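Local atomic coordinates of aspartokinase (Synechocystis, PDB entry 3L76), a protein that probably phosphorylates the beta-carboxyl group of aspartate with ATP, the first step toward lysine and threonine, and carries ACT domains that bind lysine and threonine. Residues A[203-208]-A[531-536]; A[436-441]-A[583-588]. All coordinates share one frame; numbering follows the deposited sequence.

Contact 1 (A[203-208]-A[531-536])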
ATOM      1  N   LEU A 203      27.707  10.919  15.743  1.00 49.82           N
ATOM      2  CA  LEU A 203      27.625   9.507  16.076  1.00 33.29           C
ATOM      3  C   LEU A 203      27.865   9.267  17.572  1.00 46.43           C
ATOM      4  O   LEU A 203      27.114   8.544  18.214  1.00 36.91           O
ATOM      5  CB  LEU A 203      28.604   8.691  15.223  1.00 41.14           C
ATOM      6  CG  LEU A 203      28.271   8.598  13.722  1.00 43.39           C
ATOM      7  CD1 LEU A 203      29.390   7.953  12.920  1.00 23.68           C
ATOM      8  CD2 LEU A 203      26.984   7.828  13.495  1.00 30.27           C
ATOM      9  N   GLU A 204      28.895   9.885  18.133  1.00 50.38           N
ATOM     10  CA  GLU A 204      29.168   9.690  19.555  1.00 56.87           C
ATOM     11  C   GLU A 204      28.086  10.336  20.417  1.00 61.16           C
ATOM     12  O   GLU A 204      27.881   9.934  21.557  1.00 49.95           O
ATOM     13  CB  GLU A 204      30.560  10.197  19.952  1.00 42.85           C
ATOM     14  CG  GLU A 204      31.716   9.330  19.458  1.00 30.71           C
ATOM     15  CD  GLU A 204      31.795   7.968  20.153  1.00 43.77           C
ATOM     16  OE1 GLU A 204      30.844   7.578  20.856  1.00 38.44           O
ATOM     17  OE2 GLU A 204      32.809   7.264  19.977  1.00 30.78           O
ATOM     18  N   LEU A 205      27.389  11.325  19.859  1.00 52.22           N
ATOM     19  CA  LEU A 205      26.298  11.998  20.565  1.00 52.14           C
ATOM     20  C   LEU A 205      24.945  11.561  20.001  1.00 64.10           C
ATOM     21  O   LEU A 205      23.982  12.326  20.011  1.00 40.46           O
ATOM     22  CB  LEU A 205      26.440  13.526  20.477  1.00 35.48           C
ATOM     23  CG  LEU A 205      27.607  14.170  21.239  1.00 54.56           C
ATOM     24  CD1 LEU A 205      27.974  15.562  20.701  1.00 30.98           C
ATOM     25  CD2 LEU A 205      27.319  14.226  22.739  1.00 44.49           C
ATOM     26  N   ALA A 206      24.882  10.328  19.511  1.00 60.54           N
ATOM     27  CA  ALA A 206      23.652   9.771  18.943  1.00 39.42           C
ATOM     28  C   ALA A 206      22.384  10.169  19.690  1.00 55.13           C
ATOM     29  O   ALA A 206      21.368  10.495  19.074  1.00 68.97           O
ATOM     30  CB  ALA A 206      23.744   8.264  18.860  1.00 41.31           C
ATOM     31  N   SER A 207      22.440  10.135  21.014  1.00 55.82           N
ATOM     32  CA  SER A 207      21.279  10.452  21.839  1.00 55.32           C
ATOM     33  C   SER A 207      20.771  11.878  21.612  1.00 64.25           C
ATOM     34  O   SER A 207      19.573  12.131  21.710  1.00 55.00           O
ATOM     35  CB  SER A 207      21.596  10.239  23.327  1.00 55.27           C
ATOM     36  OG  SER A 207      22.316  11.339  23.860  1.00 62.32           O
ATOM     37  N   LEU A 208      21.675  12.811  21.323  1.00 52.59           N
ATOM     38  CA  LEU A 208      21.272  14.187  21.021  1.00 55.66           C
ATOM     39  C   LEU A 208      20.463  14.280  19.717  1.00 64.20           C
ATOM     40  O   LEU A 208      19.832  15.295  19.435  1.00 67.51           O
ATOM     41  CB  LEU A 208      22.493  15.115  20.966  1.00 52.69           C
ATOM     42  CG  LEU A 208      22.857  15.945  22.207  1.00 56.78           C
ATOM     43  CD1 LEU A 208      22.340  15.319  23.517  1.00 43.81           C
ATOM     44  CD2 LEU A 208      24.354  16.174  22.251  1.00 38.83           C
ATOM     45  N   SER A 531      28.457  12.106  29.811  1.00 52.94           N
ATOM     46  CA  SER A 531      29.394  12.001  28.706  1.00 36.25           C
ATOM     47  C   SER A 531      29.668  13.362  28.081  1.00 45.96           C
ATOM     48  O   SER A 531      28.766  14.188  27.937  1.00 52.82           O
ATOM     49  CB  SER A 531      28.840  11.064  27.625  1.00 40.22           C
ATOM     50  OG  SER A 531      28.655   9.741  28.074  1.00 47.55           O
ATOM     51  N   ILE A 532      30.915  13.588  27.699  1.00 37.15           N
ATOM     52  CA  ILE A 532      31.244  14.737  26.871  1.00 42.43           C
ATOM     53  C   ILE A 532      31.802  14.216  25.552  1.00 41.93           C
ATOM     54  O   ILE A 532      32.461  13.184  25.523  1.00 40.69           O
ATOM     55  CB  ILE A 532      32.233  15.699  27.561  1.00 52.03           C
ATOM     56  CG1 ILE A 532      33.630  15.085  27.639  1.00 37.90           C
ATOM     57  CG2 ILE A 532      31.726  16.101  28.953  1.00 41.01           C
ATOM     58  CD1 ILE A 532      34.622  15.941  28.369  1.00 39.77           C
ATOM     59  N   VAL A 533      31.485  14.898  24.454  1.00 41.45           N
ATOM     60  CA  VAL A 533      31.935  14.478  23.135  1.00 24.77           C
ATOM     61  C   VAL A 533      32.488  15.675  22.387  1.00 47.29           C
ATOM     62  O   VAL A 533      31.963  16.776  22.496  1.00 43.84           O
ATOM     63  CB  VAL A 533      30.810  13.827  22.318  1.00 38.65           C
ATOM     64  CG1 VAL A 533      31.239  13.660  20.861  1.00 34.14           C
ATOM     65  CG2 VAL A 533      30.408  12.481  22.920  1.00 41.47           C
ATOM     66  N   GLY A 534      33.565  15.456  21.647  1.00 44.77           N
ATOM     67  CA  GLY A 534      34.216  16.527  20.927  1.00 29.26           C
ATOM     68  C   GLY A 534      35.391  16.003  20.137  1.00 46.52           C
ATOM     69  O   GLY A 534      36.282  15.360  20.689  1.00 46.78           O
ATOM     70  N   SER A 535      35.377  16.279  18.837  1.00 32.33           N
ATOM     71  CA  SER A 535      36.467  15.917  17.939  1.00 48.72           C
ATOM     72  C   SER A 535      37.747  16.679  18.270  1.00 53.74           C
ATOM     73  O   SER A 535      38.850  16.236  17.956  1.00 56.28           O
ATOM     74  CB  SER A 535      36.063  16.201  16.487  1.00 35.63           C
ATOM     75  OG  SER A 535      35.062  15.289  16.070  1.00 77.66           O
ATOM     76  N   GLY A 536      37.593  17.836  18.901  1.00 32.37           N
ATOM     77  CA  GLY A 536      38.732  18.652  19.249  1.00 54.80           C
ATOM     78  C   GLY A 536      39.583  18.123  20.391  1.00 55.14           C
ATOM     79  O   GLY A 536      40.660  18.651  20.641  1.00 72.86           O
TER

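Contact 2 (A[436-441]-A[583-588])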
ATOM      1  N   ARG A 436      32.019  19.429  22.102  1.00 61.43           N
ATOM      2  CA  ARG A 436      30.923  19.946  21.287  1.00 58.79           C
ATOM      3  C   ARG A 436      29.561  19.849  21.982  1.00 52.04           C
ATOM      4  O   ARG A 436      28.729  20.738  21.853  1.00 59.80           O
ATOM      5  CB  ARG A 436      30.874  19.228  19.940  1.00 68.80           C
ATOM      6  CG  ARG A 436      29.826  19.770  18.987  1.00 65.48           C
ATOM      7  CD  ARG A 436      30.421  19.970  17.611  1.00 67.64           C
ATOM      8  NE  ARG A 436      30.928  21.323  17.404  1.00 63.43           N
ATOM      9  CZ  ARG A 436      31.776  21.670  16.439  1.00 63.48           C
ATOM     10  NH1 ARG A 436      32.243  20.763  15.595  1.00 53.34           N
ATOM     11  NH2 ARG A 436      32.170  22.930  16.328  1.00 76.69           N
ATOM     12  N   GLY A 437      29.336  18.759  22.704  1.00 45.44           N
ATOM     13  CA  GLY A 437      28.103  18.584  23.449  1.00 51.11           C
ATOM     14  C   GLY A 437      28.267  17.586  24.578  1.00 58.67           C
ATOM     15  O   GLY A 437      29.251  16.858  24.630  1.00 54.81           O
ATOM     16  N   VAL A 438      27.302  17.548  25.486  1.00 55.90           N
ATOM     17  CA  VAL A 438      27.376  16.656  26.633  1.00 58.33           C
ATOM     18  C   VAL A 438      26.035  15.975  26.817  1.00 66.47           C
ATOM     19  O   VAL A 438      25.016  16.481  26.367  1.00 48.52           O
ATOM     20  CB  VAL A 438      27.762  17.412  27.929  1.00 52.30           C
ATOM     21  CG1 VAL A 438      29.132  18.039  27.784  1.00 54.53           C
ATOM     22  CG2 VAL A 438      26.731  18.468  28.250  1.00 31.93           C
ATOM     23  N   ALA A 439      26.031  14.824  27.477  1.00 61.74           N
ATOM     24  CA  ALA A 439      24.804  14.053  27.601  1.00 49.60           C
ATOM     25  C   ALA A 439      24.758  13.204  28.873  1.00 58.90           C
ATOM     26  O   ALA A 439      25.778  12.937  29.504  1.00 54.94           O
ATOM     27  CB  ALA A 439      24.598  13.190  26.372  1.00 26.10           C
ATOM     28  N   LEU A 440      23.552  12.776  29.221  1.00 41.91           N
ATOM     29  CA  LEU A 440      23.299  12.075  30.452  1.00 40.42           C
ATOM     30  C   LEU A 440      22.402  10.870  30.237  1.00 58.00           C
ATOM     31  O   LEU A 440      21.347  10.991  29.640  1.00 54.81           O
ATOM     32  CB  LEU A 440      22.612  13.007  31.448  1.00 43.67           C
ATOM     33  CG  LEU A 440      22.411  12.381  32.842  1.00 59.37           C
ATOM     34  CD1 LEU A 440      23.737  12.263  33.601  1.00 49.15           C
ATOM     35  CD2 LEU A 440      21.410  13.162  33.662  1.00 66.04           C
ATOM     36  N   ASP A 441      22.804   9.705  30.729  1.00 53.42           N
ATOM     37  CA  ASP A 441      21.892   8.569  30.728  1.00 40.69           C
ATOM     38  C   ASP A 441      21.660   8.039  32.150  1.00 67.58           C
ATOM     39  O   ASP A 441      22.604   7.611  32.832  1.00 43.63           O
ATOM     40  CB  ASP A 441      22.376   7.472  29.782  1.00 32.51           C
ATOM     41  CG  ASP A 441      21.389   6.329  29.666  1.00 60.58           C
ATOM     42  OD1 ASP A 441      20.519   6.191  30.549  1.00 67.71           O
ATOM     43  OD2 ASP A 441      21.478   5.564  28.691  1.00 56.83           O
ATOM     44  N   ALA A 583      27.188  20.586  35.421  1.00 61.09           N
ATOM     45  CA  ALA A 583      28.600  20.893  35.626  1.00 71.36           C
ATOM     46  C   ALA A 583      29.407  20.764  34.338  1.00 81.10           C
ATOM     47  O   ALA A 583      30.207  21.642  34.011  1.00 81.66           O
ATOM     48  CB  ALA A 583      29.184  20.002  36.715  1.00 59.74           C
ATOM     49  N   ALA A 584      29.205  19.661  33.618  1.00 49.40           N
ATOM     50  CA  ALA A 584      29.878  19.441  32.336  1.00 66.11           C
ATOM     51  C   ALA A 584      29.520  20.501  31.293  1.00 69.46           C
ATOM     52  O   ALA A 584      30.383  20.970  30.554  1.00 66.98           O
ATOM     53  CB  ALA A 584      29.573  18.040  31.792  1.00 46.58           C
ATOM     54  N   HIS A 585      28.245  20.872  31.226  1.00 49.49           N
ATOM     55  CA  HIS A 585      27.787  21.868  30.251  1.00 58.97           C
ATOM     56  C   HIS A 585      28.380  23.244  30.542  1.00 63.25           C
ATOM     57  O   HIS A 585      28.700  23.997  29.622  1.00 78.72           O
ATOM     58  CB  HIS A 585      26.255  21.945  30.220  1.00 50.83           C
ATOM     59  CG  HIS A 585      25.695  22.542  28.960  1.00 78.60           C
ATOM     60  ND1 HIS A 585      25.393  23.883  28.838  1.00 79.25           N
ATOM     61  CD2 HIS A 585      25.372  21.975  27.772  1.00 78.16           C
ATOM     62  CE1 HIS A 585      24.912  24.115  27.628  1.00 60.45           C
ATOM     63  NE2 HIS A 585      24.891  22.976  26.962  1.00 56.66           N
ATOM     64  N   SER A 586      28.528  23.562  31.825  1.00 73.60           N
ATOM     65  CA  SER A 586      29.125  24.829  32.233  1.00 87.55           C
ATOM     66  C   SER A 586      30.642  24.807  32.113  1.00 76.59           C
ATOM     67  O   SER A 586      31.255  25.793  31.715  1.00 57.31           O
ATOM     68  CB  SER A 586      28.725  25.177  33.665  1.00 65.83           C
ATOM     69  OG  SER A 586      27.320  25.319  33.779  1.00122.16           O
ATOM     70  N   ALA A 587      31.246  23.681  32.467  1.00 60.70           N
ATOM     71  CA  ALA A 587      32.697  23.549  32.395  1.00 64.54           C
ATOM     72  C   ALA A 587      33.220  23.869  31.003  1.00 67.19           C
ATOM     73  O   ALA A 587      34.286  24.452  30.857  1.00 69.39           O
ATOM     74  CB  ALA A 587      33.128  22.155  32.816  1.00 59.13           C
ATOM     75  N   PHE A 588      32.469  23.501  29.976  1.00 63.12           N
ATOM     76  CA  PHE A 588      32.957  23.686  28.617  1.00 63.72           C
ATOM     77  C   PHE A 588      32.284  24.842  27.867  1.00 69.28           C
ATOM     78  O   PHE A 588      32.343  24.922  26.642  1.00 58.49           O
ATOM     79  CB  PHE A 588      32.894  22.362  27.847  1.00 47.00           C
ATOM     80  CG  PHE A 588      33.827  21.301  28.399  1.00 51.89           C
ATOM     81  CD1 PHE A 588      35.195  21.355  28.148  1.00 40.79           C
ATOM     82  CD2 PHE A 588      33.340  20.259  29.176  1.00 57.73           C
ATOM     83  CE1 PHE A 588      36.054  20.389  28.653  1.00 51.40           C
ATOM     84  CE2 PHE A 588      34.198  19.292  29.692  1.00 58.72           C
ATOM     85  CZ  PHE A 588      35.555  19.356  29.427  1.00 50.75           C
TER

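Contact 1 (A[203-208]-A[531-536])
Val533 turns CG1 to the far side from its own backbone N (chi1 169°), which sets CG1 against Glu204 CB and leaves CB facing Leu205 CG; Leu205 throws that CG away from its carbonyl carbon (chi1 -69°), and the two branched side chains meet between the kinase domain and the last ACT domain. Leu205 is the first residue past the end of helix 199-204 in the amino acid kinase fold, whereas Val533 closes strand 520-533 of the ACT sheet. Their side chains run past each other in opposite senses. Leu205 CG lies 3.4 Å from Val533 CB, and the two methyls fork round that carbon: Leu205 CD1 reaches Val533 CB at 3.7 Å, Leu205 CD2 reaches it at 3.5 Å. An alanine in place of Leu205 would remove that fork and is likely to open a gap over Val533, leaving only Glu204 to meet the valine from the kinase side. Glu204, the last helical residue, lays its CB against both valine methyls, 3.6 Å from Val533 CG1. The chain then bends and takes the carboxylate away from the strand, into a buried place where three hydrogen bonds grip it: OE2 with Ser392 OG and Ser564 OG, OE1 with Glu393 N. Ser392 and Glu393 belong to one lysine pocket and Ser564 to another, so this kinase-domain carboxylate joins two effector sites, an arrangement consistent with passing lysine binding on to the kinase domain. No hydrogen bond crosses between 203-208 and 531-536; the contact is wholly apolar and buries 167 Å². On the kinase side the chain stays wound beyond the helix, with Leu208 N bonded to Leu205 O at 2.7 Å.

Contact 2 (A[436-441]-A[583-588])
The helix-on-sheet layer of the last ACT domain is made here by Val438, near the start of strand 437-453, packing against Ala584 and His585 of helix 577-587. The Val438 side chain sets out toward the helix and spreads its two methyls over successive residues: CG1 rests 4.0 Å from Ala584 CB, while CG2 comes 3.8 Å from His585 CD2 and lies 4.0 Å from His585 CB. A chi1 of -62° in the valine aims the pair this way, each methyl taking its own neighbour. CG2 sits in the plane of the imidazole, at its edge, and the two side chains cross at about a right angle; the valine therefore touches the rim of the ring, not a face. With CG anti to the backbone N (chi1 -159°), the His585 ring reaches Thr182 of the kinase domain, whose OG1 is hydrogen-bonded to NE2. The backbone of Val438 bonds to Thr182 as well, so one threonine ties down both halves of the contact. Ala584 offers only its CB methyl to the valine and also packs on Phe547 of helix 543-552, the other helix of this layer. Just before Val438, Arg436 and Gly437 both face Val533 in a classic beta bulge, where the strand begins. With helices 543-552 and 577-587 on one face of its sheet, the arrangement is that of the ferredoxin-like ACT fold, with the strand beside 520-533, where βαββαβ order would put the last one, supplied from earlier in the chain by antiparallel strand 437-453.

From the N terminus the chain first lays down 203-208 in the kinase domain, then 436-441, then 531-536, which returns to the first and closes contact 1 over 322 intervening residues. Contact 2 closes later, when 583-588 comes back to 436-441 across 141 residues. The segments alternate, so the two loops cross rather than nest. They meet in the sheet, where strands 437-453 and 520-533 pair: Val533 O lies 2.7 Å from Arg436 N, and Ile532 CG2 packs on Val438 CG1. Contact 1 ties the kinase domain to the end of one strand; contact 2 ties the neighbouring strand to the helix layer of the same ACT domain.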